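Local coordinates for putative iron-regulated protein A (Parabacteroides distasonis ATCC 8503, PDB 4ECG) that binds calcium ions and, as an imelysin-like member of the M75 peptidase family, is a putative metalloendopeptidase thought to be regulated by iron, at residues 43-48 with 190-195; 53-58 with 182-187; 256-261 with 268-273; 332-337 with 366-371. All blocks are in the same frame, centred on the assembly; numbering follows the deposited sequence.

Contact 1: residues 43-48 with 190-195; sequences VALPTY and DLYNGW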
loop_
_atom_site.group_PDB
_atom_site.type_symbol
_atom_site.label_atom_id
_atom_site.label_comp_id
_atom_site.label_asym_id
_atom_site.label_seq_id
_atom_site.Cartn_x
_atom_site.Cartn_y
_atom_site.Cartn_z
ATOM N N VAL A 43 -9.766 10.334 5.533
ATOM C CA VAL A 43 -9.090 9.184 4.902
ATOM C C VAL A 43 -7.553 9.202 5.151
ATOM O O VAL A 43 -7.060 8.369 5.886
ATOM C CB VAL A 43 -9.451 8.973 3.418
ATOM C CG1 VAL A 43 -8.771 7.704 2.932
ATOM C CG2 VAL A 43 -10.944 8.801 3.248
ATOM N N ALA A 44 -6.830 10.189 4.625
ATOM C CA ALA A 44 -5.357 10.264 4.744
ATOM C C ALA A 44 -4.870 10.334 6.189
ATOM O O ALA A 44 -4.276 9.381 6.683
ATOM C CB ALA A 44 -4.796 11.469 3.944
ATOM N N LEU A 45 -5.087 11.471 6.854
ATOM C CA LEU A 45 -4.500 11.709 8.169
ATOM C C LEU A 45 -4.864 10.579 9.161
ATOM O O LEU A 45 -3.995 10.104 9.866
ATOM C CB LEU A 45 -4.866 13.101 8.742
ATOM C CG LEU A 45 -4.098 14.348 8.273
ATOM C CD1 LEU A 45 -4.688 15.635 8.866
ATOM C CD2 LEU A 45 -2.633 14.246 8.650
ATOM N N PRO A 46 -6.129 10.116 9.205
ATOM C CA PRO A 46 -6.424 8.986 10.133
ATOM C C PRO A 46 -5.775 7.651 9.751
ATOM O O PRO A 46 -5.341 6.931 10.611
ATOM C CB PRO A 46 -7.939 8.872 10.086
ATOM C CG PRO A 46 -8.419 10.188 9.612
ATOM C CD PRO A 46 -7.362 10.705 8.673
ATOM N N THR A 47 -5.645 7.338 8.473
ATOM C CA THR A 47 -4.978 6.100 8.077
ATOM C C THR A 47 -3.535 6.140 8.583
ATOM O O THR A 47 -3.022 5.181 9.130
ATOM C CB THR A 47 -5.025 5.885 6.558
ATOM O OG1 THR A 47 -6.383 5.732 6.078
ATOM C CG2 THR A 47 -4.210 4.687 6.156
ATOM N N TYR A 48 -2.896 7.277 8.429
ATOM C CA TYR A 48 -1.499 7.417 8.775
ATOM C C TYR A 48 -1.353 7.465 10.288
ATOM O O TYR A 48 -0.408 6.956 10.831
ATOM C CB TYR A 48 -0.955 8.693 8.132
ATOM C CG TYR A 48 -0.698 8.632 6.629
ATOM C CD1 TYR A 48 -0.231 7.491 6.024
ATOM C CD2 TYR A 48 -0.847 9.738 5.836
ATOM C CE1 TYR A 48 0.036 7.436 4.649
ATOM C CE2 TYR A 48 -0.589 9.696 4.448
ATOM C CZ TYR A 48 -0.117 8.544 3.865
ATOM O OH TYR A 48 0.150 8.465 2.511
ATOM N N ASP A 190 7.821 10.105 9.985
ATOM C CA ASP A 190 8.046 11.145 8.993
ATOM C C ASP A 190 6.808 11.288 8.088
ATOM O O ASP A 190 6.402 12.386 7.770
ATOM C CB ASP A 190 9.359 10.943 8.212
ATOM C CG ASP A 190 10.620 11.225 9.078
ATOM O OD1 ASP A 190 10.473 11.866 10.119
ATOM O OD2 ASP A 190 11.739 10.780 8.745
ATOM N N LEU A 191 6.168 10.180 7.771
ATOM C CA LEU A 191 5.009 10.155 6.895
ATOM C C LEU A 191 3.848 10.923 7.516
ATOM O O LEU A 191 3.222 11.757 6.860
ATOM C CB LEU A 191 4.593 8.679 6.648
ATOM C CG LEU A 191 3.527 8.340 5.618
ATOM C CD1 LEU A 191 3.765 9.111 4.309
ATOM C CD2 LEU A 191 3.504 6.811 5.388
ATOM N N TYR A 192 3.536 10.607 8.766
ATOM C CA TYR A 192 2.383 11.204 9.433
ATOM C C TYR A 192 2.699 12.665 9.713
ATOM O O TYR A 192 1.890 13.527 9.341
ATOM C CB TYR A 192 1.972 10.452 10.709
ATOM C CG TYR A 192 0.962 11.165 11.562
ATOM C CD1 TYR A 192 -0.359 11.286 11.151
ATOM C CD2 TYR A 192 1.323 11.730 12.776
ATOM C CE1 TYR A 192 -1.303 11.952 11.929
ATOM C CE2 TYR A 192 0.373 12.380 13.579
ATOM C CZ TYR A 192 -0.939 12.487 13.147
ATOM O OH TYR A 192 -1.882 13.143 13.907
ATOM N N ASN A 193 3.873 12.942 10.306
ATOM C CA ASN A 193 4.304 14.339 10.514
ATOM C C ASN A 193 4.404 15.133 9.244
ATOM O O ASN A 193 4.059 16.277 9.228
ATOM C CB ASN A 193 5.619 14.461 11.272
ATOM C CG ASN A 193 5.517 13.936 12.695
ATOM O OD1 ASN A 193 4.484 14.019 13.312
ATOM N ND2 ASN A 193 6.584 13.338 13.181
ATOM N N GLY A 194 4.874 14.535 8.173
ATOM C CA GLY A 194 4.973 15.260 6.911
ATOM C C GLY A 194 3.616 15.781 6.440
ATOM O O GLY A 194 3.518 16.884 5.967
ATOM N N TRP A 195 2.574 14.973 6.573
ATOM C CA TRP A 195 1.226 15.406 6.262
ATOM C C TRP A 195 0.710 16.393 7.291
ATOM O O TRP A 195 0.141 17.416 6.914
ATOM C CB TRP A 195 0.275 14.209 6.172
ATOM C CG TRP A 195 0.302 13.544 4.842
ATOM C CD1 TRP A 195 1.275 12.690 4.330
ATOM C CD2 TRP A 195 -0.673 13.668 3.787
ATOM N NE1 TRP A 195 0.975 12.325 3.047
ATOM C CE2 TRP A 195 -0.183 12.856 2.674
ATOM C CE3 TRP A 195 -1.832 14.334 3.650
ATOM C CZ2 TRP A 195 -0.890 12.716 1.521
ATOM C CZ3 TRP A 195 -2.536 14.187 2.488
ATOM C CH2 TRP A 195 -2.094 13.373 1.455
HETATM O O HOH W 1 1.817 10.367 1.097
#

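Contact 2: residues 53-58 with 182-187; sequences TKMTAY and ERMLSD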
loop_
_atom_site.group_PDB
_atom_site.type_symbol
_atom_site.label_atom_id
_atom_site.label_comp_id
_atom_site.label_asym_id
_atom_site.label_seq_id
_atom_site.Cartn_x
_atom_site.Cartn_y
_atom_site.Cartn_z
ATOM N N THR A 53 0.377 4.656 15.297
ATOM C CA THR A 53 0.018 3.991 16.552
ATOM C C THR A 53 0.427 2.522 16.425
ATOM O O THR A 53 1.109 2.002 17.292
ATOM C CB THR A 53 -1.483 4.152 16.919
ATOM O OG1 THR A 53 -1.809 5.545 17.106
ATOM C CG2 THR A 53 -1.828 3.372 18.187
ATOM N N LYS A 54 0.071 1.870 15.318
ATOM C CA LYS A 54 0.334 0.447 15.171
ATOM C C LYS A 54 1.834 0.176 14.979
ATOM O O LYS A 54 2.324 -0.889 15.394
ATOM C CB LYS A 54 -0.458 -0.186 14.013
ATOM C CG LYS A 54 -1.968 0.043 13.968
ATOM C CD LYS A 54 -2.745 -1.028 14.673
ATOM C CE LYS A 54 -4.255 -0.753 14.736
ATOM N NZ LYS A 54 -4.874 -1.041 13.425
HETATM N N MSE A 55 2.559 1.118 14.355
HETATM C CA MSE A 55 4.012 0.988 14.177
HETATM C C MSE A 55 4.772 1.118 15.502
HETATM O O MSE A 55 5.715 0.405 15.737
HETATM C CB MSE A 55 4.555 1.974 13.135
HETATM C CG MSE A 55 5.993 1.718 12.732
HETATM SE SE MSE A 55 6.225 -0.006 11.769
HETATM C CE MSE A 55 5.759 0.650 10.033
ATOM N N THR A 56 4.367 2.026 16.344
ATOM C CA THR A 56 4.876 2.100 17.698
ATOM C C THR A 56 4.591 0.804 18.473
ATOM O O THR A 56 5.477 0.309 19.136
ATOM C CB THR A 56 4.344 3.363 18.416
ATOM O OG1 THR A 56 4.616 4.534 17.593
ATOM C CG2 THR A 56 4.956 3.520 19.905
ATOM N N ALA A 57 3.415 0.193 18.348
ATOM C CA ALA A 57 3.181 -1.118 19.024
ATOM C C ALA A 57 4.095 -2.189 18.427
ATOM O O ALA A 57 4.696 -3.029 19.152
ATOM C CB ALA A 57 1.744 -1.561 18.924
ATOM N N TYR A 58 4.249 -2.147 17.109
ATOM C CA TYR A 58 5.109 -3.114 16.463
ATOM C C TYR A 58 6.576 -3.029 16.948
ATOM O O TYR A 58 7.168 -4.055 17.254
ATOM C CB TYR A 58 5.024 -3.017 14.966
ATOM C CG TYR A 58 6.156 -3.749 14.295
ATOM C CD1 TYR A 58 6.111 -5.110 14.054
ATOM C CD2 TYR A 58 7.273 -3.056 13.865
ATOM C CE1 TYR A 58 7.200 -5.767 13.430
ATOM C CE2 TYR A 58 8.325 -3.681 13.217
ATOM C CZ TYR A 58 8.303 -5.021 13.021
ATOM O OH TYR A 58 9.411 -5.530 12.465
ATOM N N GLU A 182 13.470 0.077 13.951
ATOM C CA GLU A 182 13.684 1.517 14.293
ATOM C C GLU A 182 13.395 2.377 13.078
ATOM O O GLU A 182 12.789 3.418 13.158
ATOM C CB GLU A 182 15.135 1.825 14.701
ATOM C CG GLU A 182 15.420 1.674 16.181
ATOM C CD GLU A 182 16.922 1.601 16.562
ATOM O OE1 GLU A 182 17.777 2.363 16.004
ATOM O OE2 GLU A 182 17.205 0.776 17.459
ATOM N N ARG A 183 13.898 1.941 11.943
ATOM C CA ARG A 183 13.799 2.727 10.759
ATOM C C ARG A 183 12.356 2.649 10.193
ATOM O O ARG A 183 11.866 3.638 9.651
ATOM C CB ARG A 183 14.864 2.288 9.742
ATOM C CG ARG A 183 14.742 3.004 8.392
ATOM C CD ARG A 183 14.898 4.508 8.603
ATOM N NE ARG A 183 15.040 5.288 7.378
ATOM C CZ ARG A 183 16.206 5.596 6.785
ATOM N NH1 ARG A 183 17.349 5.179 7.236
ATOM N NH2 ARG A 183 16.220 6.329 5.695
HETATM N N MSE A 184 11.673 1.508 10.340
HETATM C CA MSE A 184 10.277 1.445 9.932
HETATM C C MSE A 184 9.480 2.527 10.716
HETATM O O MSE A 184 8.720 3.267 10.098
HETATM C CB MSE A 184 9.654 0.048 10.094
HETATM C CG MSE A 184 10.072 -0.956 9.040
HETATM SE SE MSE A 184 9.802 -2.806 9.504
HETATM C CE MSE A 184 7.922 -2.631 9.734
ATOM N N LEU A 185 9.705 2.622 12.034
ATOM C CA LEU A 185 9.026 3.602 12.924
ATOM C C LEU A 185 9.354 5.021 12.529
ATOM O O LEU A 185 8.491 5.863 12.430
ATOM C CB LEU A 185 9.386 3.390 14.426
ATOM C CG LEU A 185 8.722 4.322 15.441
ATOM C CD1 LEU A 185 7.201 4.359 15.247
ATOM C CD2 LEU A 185 9.149 3.982 16.873
ATOM N N SER A 186 10.615 5.267 12.287
ATOM C CA SER A 186 11.094 6.595 11.943
ATOM C C SER A 186 10.418 7.089 10.621
ATOM O O SER A 186 9.976 8.247 10.538
ATOM C CB SER A 186 12.617 6.523 11.787
ATOM O OG SER A 186 13.096 7.742 11.369
ATOM N N ASP A 187 10.352 6.210 9.611
ATOM C CA ASP A 187 9.772 6.539 8.308
ATOM C C ASP A 187 8.281 6.836 8.499
ATOM O O ASP A 187 7.767 7.799 7.964
ATOM C CB ASP A 187 9.989 5.414 7.270
ATOM C CG ASP A 187 11.466 5.299 6.761
ATOM O OD1 ASP A 187 12.261 6.262 6.958
ATOM O OD2 ASP A 187 11.825 4.235 6.121
#

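Contact 3: residues 256-261 with 268-273; sequences TAWNGS and PNNPGV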
loop_
_atom_site.group_PDB
_atom_site.type_symbol
_atom_site.label_atom_id
_atom_site.label_comp_id
_atom_site.label_asym_id
_atom_site.label_seq_id
_atom_site.Cartn_x
_atom_site.Cartn_y
_atom_site.Cartn_z
ATOM N N THR A 256 3.018 -14.759 -14.289
ATOM C CA THR A 256 3.747 -14.934 -15.558
ATOM C C THR A 256 4.989 -15.806 -15.308
ATOM O O THR A 256 5.251 -16.774 -16.043
ATOM C CB THR A 256 4.170 -13.592 -16.198
ATOM O OG1 THR A 256 3.012 -12.798 -16.412
ATOM C CG2 THR A 256 4.947 -13.822 -17.594
ATOM N N ALA A 257 5.715 -15.485 -14.241
ATOM C CA ALA A 257 6.939 -16.188 -13.861
ATOM C C ALA A 257 6.638 -17.647 -13.594
ATOM O O ALA A 257 7.352 -18.519 -14.069
ATOM C CB ALA A 257 7.586 -15.523 -12.619
ATOM N N TRP A 258 5.562 -17.905 -12.844
ATOM C CA TRP A 258 5.096 -19.265 -12.557
ATOM C C TRP A 258 4.785 -20.047 -13.786
ATOM O O TRP A 258 5.188 -21.202 -13.892
ATOM C CB TRP A 258 3.876 -19.192 -11.678
ATOM C CG TRP A 258 3.190 -20.490 -11.395
ATOM C CD1 TRP A 258 2.050 -20.973 -12.006
ATOM C CD2 TRP A 258 3.523 -21.498 -10.374
ATOM N NE1 TRP A 258 1.678 -22.183 -11.485
ATOM C CE2 TRP A 258 2.506 -22.551 -10.494
ATOM C CE3 TRP A 258 4.507 -21.624 -9.417
ATOM C CZ2 TRP A 258 2.496 -23.678 -9.663
ATOM C CZ3 TRP A 258 4.486 -22.742 -8.577
ATOM C CH2 TRP A 258 3.500 -23.749 -8.691
ATOM N N ASN A 259 4.081 -19.424 -14.727
ATOM C CA ASN A 259 3.774 -20.086 -16.010
ATOM C C ASN A 259 5.013 -20.526 -16.817
ATOM O O ASN A 259 5.003 -21.600 -17.370
ATOM C CB ASN A 259 2.794 -19.264 -16.861
ATOM C CG ASN A 259 1.416 -19.175 -16.215
ATOM O OD1 ASN A 259 0.995 -20.093 -15.512
ATOM N ND2 ASN A 259 0.720 -18.067 -16.430
ATOM N N GLY A 260 6.065 -19.706 -16.846
ATOM C CA GLY A 260 7.331 -20.112 -17.418
ATOM C C GLY A 260 8.119 -21.135 -16.585
ATOM O O GLY A 260 9.111 -21.636 -17.075
ATOM N N SER A 261 7.698 -21.479 -15.354
ATOM C CA SER A 261 8.549 -22.308 -14.457
ATOM C C SER A 261 8.238 -23.819 -14.412
ATOM O O SER A 261 7.417 -24.324 -15.160
ATOM C CB SER A 261 8.460 -21.756 -13.029
ATOM O OG SER A 261 7.260 -22.209 -12.373
ATOM N N PRO A 268 12.356 -23.911 -3.387
ATOM C CA PRO A 268 12.763 -22.589 -2.911
ATOM C C PRO A 268 13.278 -21.586 -3.993
ATOM O O PRO A 268 13.371 -20.404 -3.703
ATOM C CB PRO A 268 13.891 -22.911 -1.903
ATOM C CG PRO A 268 14.427 -24.233 -2.339
ATOM C CD PRO A 268 13.245 -24.984 -2.891
ATOM N N ASN A 269 13.620 -22.038 -5.202
ATOM C CA ASN A 269 14.011 -21.103 -6.280
ATOM C C ASN A 269 12.991 -20.865 -7.383
ATOM O O ASN A 269 13.314 -20.226 -8.397
ATOM C CB ASN A 269 15.332 -21.536 -6.897
ATOM C CG ASN A 269 16.438 -21.481 -5.885
ATOM O OD1 ASN A 269 17.004 -22.520 -5.542
ATOM N ND2 ASN A 269 16.669 -20.287 -5.306
ATOM N N ASN A 270 11.764 -21.333 -7.168
ATOM C CA ASN A 270 10.704 -21.093 -8.126
ATOM C C ASN A 270 10.518 -19.597 -8.338
ATOM O O ASN A 270 10.285 -18.870 -7.386
ATOM C CB ASN A 270 9.396 -21.725 -7.700
ATOM C CG ASN A 270 8.324 -21.535 -8.730
ATOM O OD1 ASN A 270 7.639 -20.506 -8.721
ATOM N ND2 ASN A 270 8.177 -22.511 -9.639
ATOM N N PRO A 271 10.700 -19.133 -9.583
ATOM C CA PRO A 271 10.619 -17.685 -9.825
ATOM C C PRO A 271 9.219 -17.074 -9.591
ATOM O O PRO A 271 9.103 -15.907 -9.244
ATOM C CB PRO A 271 11.072 -17.536 -11.291
ATOM C CG PRO A 271 10.979 -18.931 -11.891
ATOM C CD PRO A 271 11.180 -19.889 -10.763
ATOM N N GLY A 272 8.169 -17.848 -9.788
ATOM C CA GLY A 272 6.857 -17.385 -9.428
ATOM C C GLY A 272 6.748 -17.149 -7.931
ATOM O O GLY A 272 6.335 -16.063 -7.505
ATOM N N VAL A 273 7.075 -18.175 -7.140
ATOM C CA VAL A 273 6.988 -18.035 -5.683
ATOM C C VAL A 273 7.813 -16.831 -5.282
ATOM O O VAL A 273 7.285 -15.943 -4.618
ATOM C CB VAL A 273 7.418 -19.284 -4.885
ATOM C CG1 VAL A 273 7.498 -18.966 -3.384
ATOM C CG2 VAL A 273 6.458 -20.418 -5.125
#

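Contact 4: residues 332-337 with 366-371; sequences VQIDKT and ADLTTG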
loop_
_atom_site.group_PDB
_atom_site.type_symbol
_atom_site.label_atom_id
_atom_site.label_comp_id
_atom_site.label_asym_id
_atom_site.label_seq_id
_atom_site.Cartn_x
_atom_site.Cartn_y
_atom_site.Cartn_z
ATOM N N VAL A 332 -20.307 -1.070 -7.926
ATOM C CA VAL A 332 -20.267 -2.500 -8.251
ATOM C C VAL A 332 -18.811 -2.949 -8.427
ATOM O O VAL A 332 -18.387 -3.958 -7.887
ATOM C CB VAL A 332 -21.135 -2.815 -9.526
ATOM C CG1 VAL A 332 -20.749 -4.148 -10.184
ATOM C CG2 VAL A 332 -22.659 -2.769 -9.208
ATOM N N GLN A 333 -18.013 -2.160 -9.117
ATOM C CA GLN A 333 -16.687 -2.593 -9.513
ATOM C C GLN A 333 -15.708 -2.646 -8.353
ATOM O O GLN A 333 -14.851 -3.526 -8.336
ATOM C CB GLN A 333 -16.123 -1.682 -10.616
ATOM C CG GLN A 333 -14.971 -2.266 -11.379
ATOM C CD GLN A 333 -15.312 -3.542 -12.128
ATOM O OE1 GLN A 333 -16.332 -3.634 -12.795
ATOM N NE2 GLN A 333 -14.419 -4.537 -12.044
ATOM N N ILE A 334 -15.785 -1.706 -7.414
ATOM C CA ILE A 334 -14.896 -1.741 -6.214
ATOM C C ILE A 334 -15.152 -3.082 -5.490
ATOM O O ILE A 334 -14.238 -3.876 -5.222
ATOM C CB ILE A 334 -15.104 -0.508 -5.269
ATOM C CG1 ILE A 334 -14.562 0.772 -5.948
ATOM C CG2 ILE A 334 -14.432 -0.725 -3.920
ATOM C CD1 ILE A 334 -15.179 2.087 -5.481
ATOM N N ASP A 335 -16.426 -3.342 -5.229
ATOM C CA ASP A 335 -16.825 -4.592 -4.571
ATOM C C ASP A 335 -16.519 -5.863 -5.396
ATOM O O ASP A 335 -16.120 -6.860 -4.839
ATOM C CB ASP A 335 -18.297 -4.517 -4.173
ATOM C CG ASP A 335 -18.525 -3.717 -2.852
ATOM O OD1 ASP A 335 -17.565 -3.226 -2.210
ATOM O OD2 ASP A 335 -19.697 -3.578 -2.449
ATOM N N LYS A 336 -16.653 -5.815 -6.719
ATOM C CA LYS A 336 -16.311 -6.969 -7.578
ATOM C C LYS A 336 -14.793 -7.271 -7.517
ATOM O O LYS A 336 -14.362 -8.409 -7.561
ATOM C CB LYS A 336 -16.722 -6.625 -8.999
ATOM C CG LYS A 336 -17.140 -7.764 -9.905
ATOM C CD LYS A 336 -17.786 -7.176 -11.174
ATOM C CE LYS A 336 -17.348 -7.896 -12.447
ATOM N NZ LYS A 336 -17.840 -7.243 -13.693
ATOM N N THR A 337 -13.988 -6.235 -7.354
ATOM C CA THR A 337 -12.539 -6.382 -7.408
ATOM C C THR A 337 -12.055 -6.984 -6.104
ATOM O O THR A 337 -11.242 -7.888 -6.134
ATOM C CB THR A 337 -11.834 -5.031 -7.724
ATOM O OG1 THR A 337 -12.418 -4.472 -8.919
ATOM C CG2 THR A 337 -10.300 -5.209 -7.874
ATOM N N ALA A 366 -8.349 -4.340 -13.924
ATOM C CA ALA A 366 -8.157 -3.594 -15.176
ATOM C C ALA A 366 -9.427 -2.706 -15.439
ATOM O O ALA A 366 -9.323 -1.516 -15.802
ATOM C CB ALA A 366 -7.821 -4.528 -16.352
ATOM N N ASP A 367 -10.611 -3.276 -15.226
ATOM C CA ASP A 367 -11.879 -2.512 -15.288
ATOM C C ASP A 367 -12.015 -1.398 -14.195
ATOM O O ASP A 367 -12.597 -0.386 -14.443
ATOM C CB ASP A 367 -13.105 -3.470 -15.213
ATOM C CG ASP A 367 -13.230 -4.398 -16.448
ATOM O OD1 ASP A 367 -12.688 -4.058 -17.524
ATOM O OD2 ASP A 367 -13.898 -5.459 -16.352
ATOM N N LEU A 368 -11.477 -1.570 -12.996
ATOM C CA LEU A 368 -11.578 -0.528 -11.961
ATOM C C LEU A 368 -10.683 0.613 -12.433
ATOM O O LEU A 368 -11.036 1.767 -12.314
ATOM C CB LEU A 368 -11.104 -1.051 -10.607
ATOM C CG LEU A 368 -11.154 -0.171 -9.357
ATOM C CD1 LEU A 368 -12.496 0.570 -9.224
ATOM C CD2 LEU A 368 -10.881 -1.070 -8.163
ATOM N N THR A 369 -9.549 0.270 -13.034
ATOM C CA THR A 369 -8.656 1.275 -13.597
ATOM C C THR A 369 -9.302 2.102 -14.709
ATOM O O THR A 369 -9.171 3.294 -14.735
ATOM C CB THR A 369 -7.384 0.641 -14.134
ATOM O OG1 THR A 369 -6.697 0.011 -13.038
ATOM C CG2 THR A 369 -6.489 1.733 -14.842
ATOM N N THR A 370 -9.989 1.470 -15.635
ATOM C CA THR A 370 -10.711 2.184 -16.657
ATOM C C THR A 370 -11.752 3.107 -16.050
ATOM O O THR A 370 -11.888 4.255 -16.457
ATOM C CB THR A 370 -11.423 1.190 -17.574
ATOM O OG1 THR A 370 -10.435 0.347 -18.154
ATOM C CG2 THR A 370 -12.196 1.909 -18.695
ATOM N N GLY A 371 -12.503 2.593 -15.075
ATOM C CA GLY A 371 -13.581 3.353 -14.416
ATOM C C GLY A 371 -13.065 4.601 -13.718
ATOM O O GLY A 371 -13.617 5.699 -13.875
HETATM O O HOH W 2 -14.644 -6.754 -13.768
#

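Contact 1: residues 43-48 with 190-195
Water 1 is held from both helices, 2.9 Å from Y48 OH and 2.9 Å from W195 NE1; the indole N-H donates to it, with the water lying in the indole plane at the ring edge. The rest is helix-helix packing in the largely helical imelysin-like fold, between segments 43-48 and 190-195 of helices 29-68 and 171-196, the segment axes antiparallel at 148° and 9.6 Å apart. The Y48 ring carries L191 on one face, CG sitting 4.0 Å from the ring centroid. CG of Y48 stands anti to its carbonyl carbon (chi1 -75°), which swings the ring toward W195. There its CE2 comes 3.4 Å from W195 NE1, over the indole face, with the two ring planes turned obliquely by 52°. A44 CB lies over that same face, a CH-pi contact on the six-membered ring, while L45 CD2 packs on W195 CB. Y192 meets Y48 CB with its ring edge. Trading Y48 for an alanine would probably leave water 1 without its tyrosine partner and remove the ring that L191 packs on. With no direct hydrogen bond joining the segments, polar linkage here runs through one water, and cohesion rests mainly on ring faces meeting carbon.

Contact 2: residues 53-58 with 182-187
The selenium of M55 meets M184 at two points, CE at 3.7 Å and CB at 3.8 Å, the two selenomethionine chains crossing at about a right angle. M184 CE reaches farther, to within 3.7 Å of Y58 CE2, so this one methyl bridges M55 and the tyrosine ring. M184 SE stands 5.1 Å from the Y58 ring centroid and 57° off the ring normal, an oblique Met-aromatic contact. Nearer its own backbone, M55 CG rests 3.6 Å from L185 CA, and the M55 and L185 side chains slide past each other in opposite directions. L185 CD1 ends 3.5 Å from T56 OG1, a van der Waals contact with a hydroxyl that is hydrogen-bonded to L52 O in its own helix.

These residues join helices 29-68 and 171-196 as an antiparallel pair, the segment axes inclined at 164° and 9.4 Å apart, within the largely helical imelysin-like fold. M55 is folded to fit: CG lies anti to the backbone N (chi1 -170°), and bends at the next two torsions turn SE and CE back over M184.

Farther out, helix 147-155 covers the selenomethionine pair, F148 touching both M55 and M184, while A151 touches M184 and Y58. The hydroxyl of Y58 is hydrogen-bonded to S181 OG on helix 171-196, which ties the far end of the ring to the partner helix. Beside the contact, within helix 171-196, R183 NE forms a salt bridge with D187 OD1 one turn on, at 3.0 Å; S107 OG links D187 OD2 to helix 104-109.

Contact 3: residues 256-261 with 268-273
The backbones come closest where W258 CA and G272 CA lie 4.1 Å apart, as the last turn of helix 239-259 meets the first turn of helix 271-275. G272 has room there only because it lacks a CB: a beta carbon would point at W258 and collide with its CB. Beside this junction A257 CB packs against the backbone, 3.7 Å from G272 N and equally near P271 O, and P271 CG lies 4.0 Å from S261 CB.

N270 carries the polar part. Its ND2 donates to S261 OG at 2.9 Å, a somewhat bent bond (142°) whose acceptor is tilted 24° from the amide plane. S261 OG in turn donates to W258 O at 2.8 Å, and that carbonyl also accepts from S261 N. K263 N and N262 OD1, in the connecting loop, add further hydrogen bonds to S261 OG and N270 ND2 respectively.

The other end of the amide works along the chain: N270 is the N-cap residue of helix 271-275, its OD1 accepting from V273 N at 2.9 Å in the carbonyl plane, on a lone pair. Putting CG anti to the backbone N (chi1 -177°) lets the amide reach both ways. OD1 also touches the W258 ring at its edge, 3.4 Å from CE3. A leucine in place of N270 would probably leave V273 N without its side-chain acceptor and S261 OG without its amide donor.

One amide therefore divides its work, its oxygen capping the first turn of one helix and its nitrogen bonding to S261, whose hydroxyl turns back to W258 O.

Contact 4: residues 332-337 with 366-371
Q333 and L368 have the nearest CA atoms of segments 332-337 and 366-371, which lie on antiparallel helices 324-343 and 355-377, packed as neighbours in the helical imelysin-like fold; the segment axes lie 9.5 Å apart at 155°.

Apolar packing centres on L368, whose CG stands anti to its backbone N (chi1 -178°) and whose two methyls part toward different residues. CD1 meets I334 CG1 at 3.9 Å, while CD2 lies 3.8 Å from T337 OG1 and near its CB. Q333 CG rests 3.9 Å from L368 CA. I295 of helix 284-300 and S243 of helix 239-259 also touch L368, placing it where several helices converge.

Between the two segments the polar link is a water. Q333 bends at chi2 (62°) and brings its amide against D367 CB, with the amide and carboxylate planes perpendicular. Water 2 joins them, accepting from Q333 NE2 at 2.8 Å and donating to D367 OD2 at 3.0 Å; a weak bond from K336 NZ adds a third partner. K336 NZ itself stays 5.1 Å from D367 OD2, so these opposite charges are linked only weakly through the water. Q333 NE2 and T337 OG1 also make weak hydrogen bonds to A364 O of helix 355-377.

Within its own helix, T337 OG1 donates to Q333 O at 2.7 Å, approaching from the opposite face of the carbonyl plane to T337 N.

How the contacts relate
Contacts 1 and 2 are two levels of one interface: both join helix 29-68 to helix 171-196, their segments adjoin in sequence, and contact 2 is nested inside the loop closed by contact 1, the centres about 13 Å apart. Contacts 3 and 4 follow later in the chain. Contact 3 lies on the opposite side of the chain's centre from contact 1, about 37 Å between centres, and contact 4 likewise from contact 2, at about 33 Å. Calcium-binding residues nearby, measured between side chains, are E92, about 8 Å from Y48 in contact 1, D109, about 8 Å from M184 in contact 2, D253, about 7 Å from A257 in contact 3, and S248, about 11 Å from L368 in contact 4.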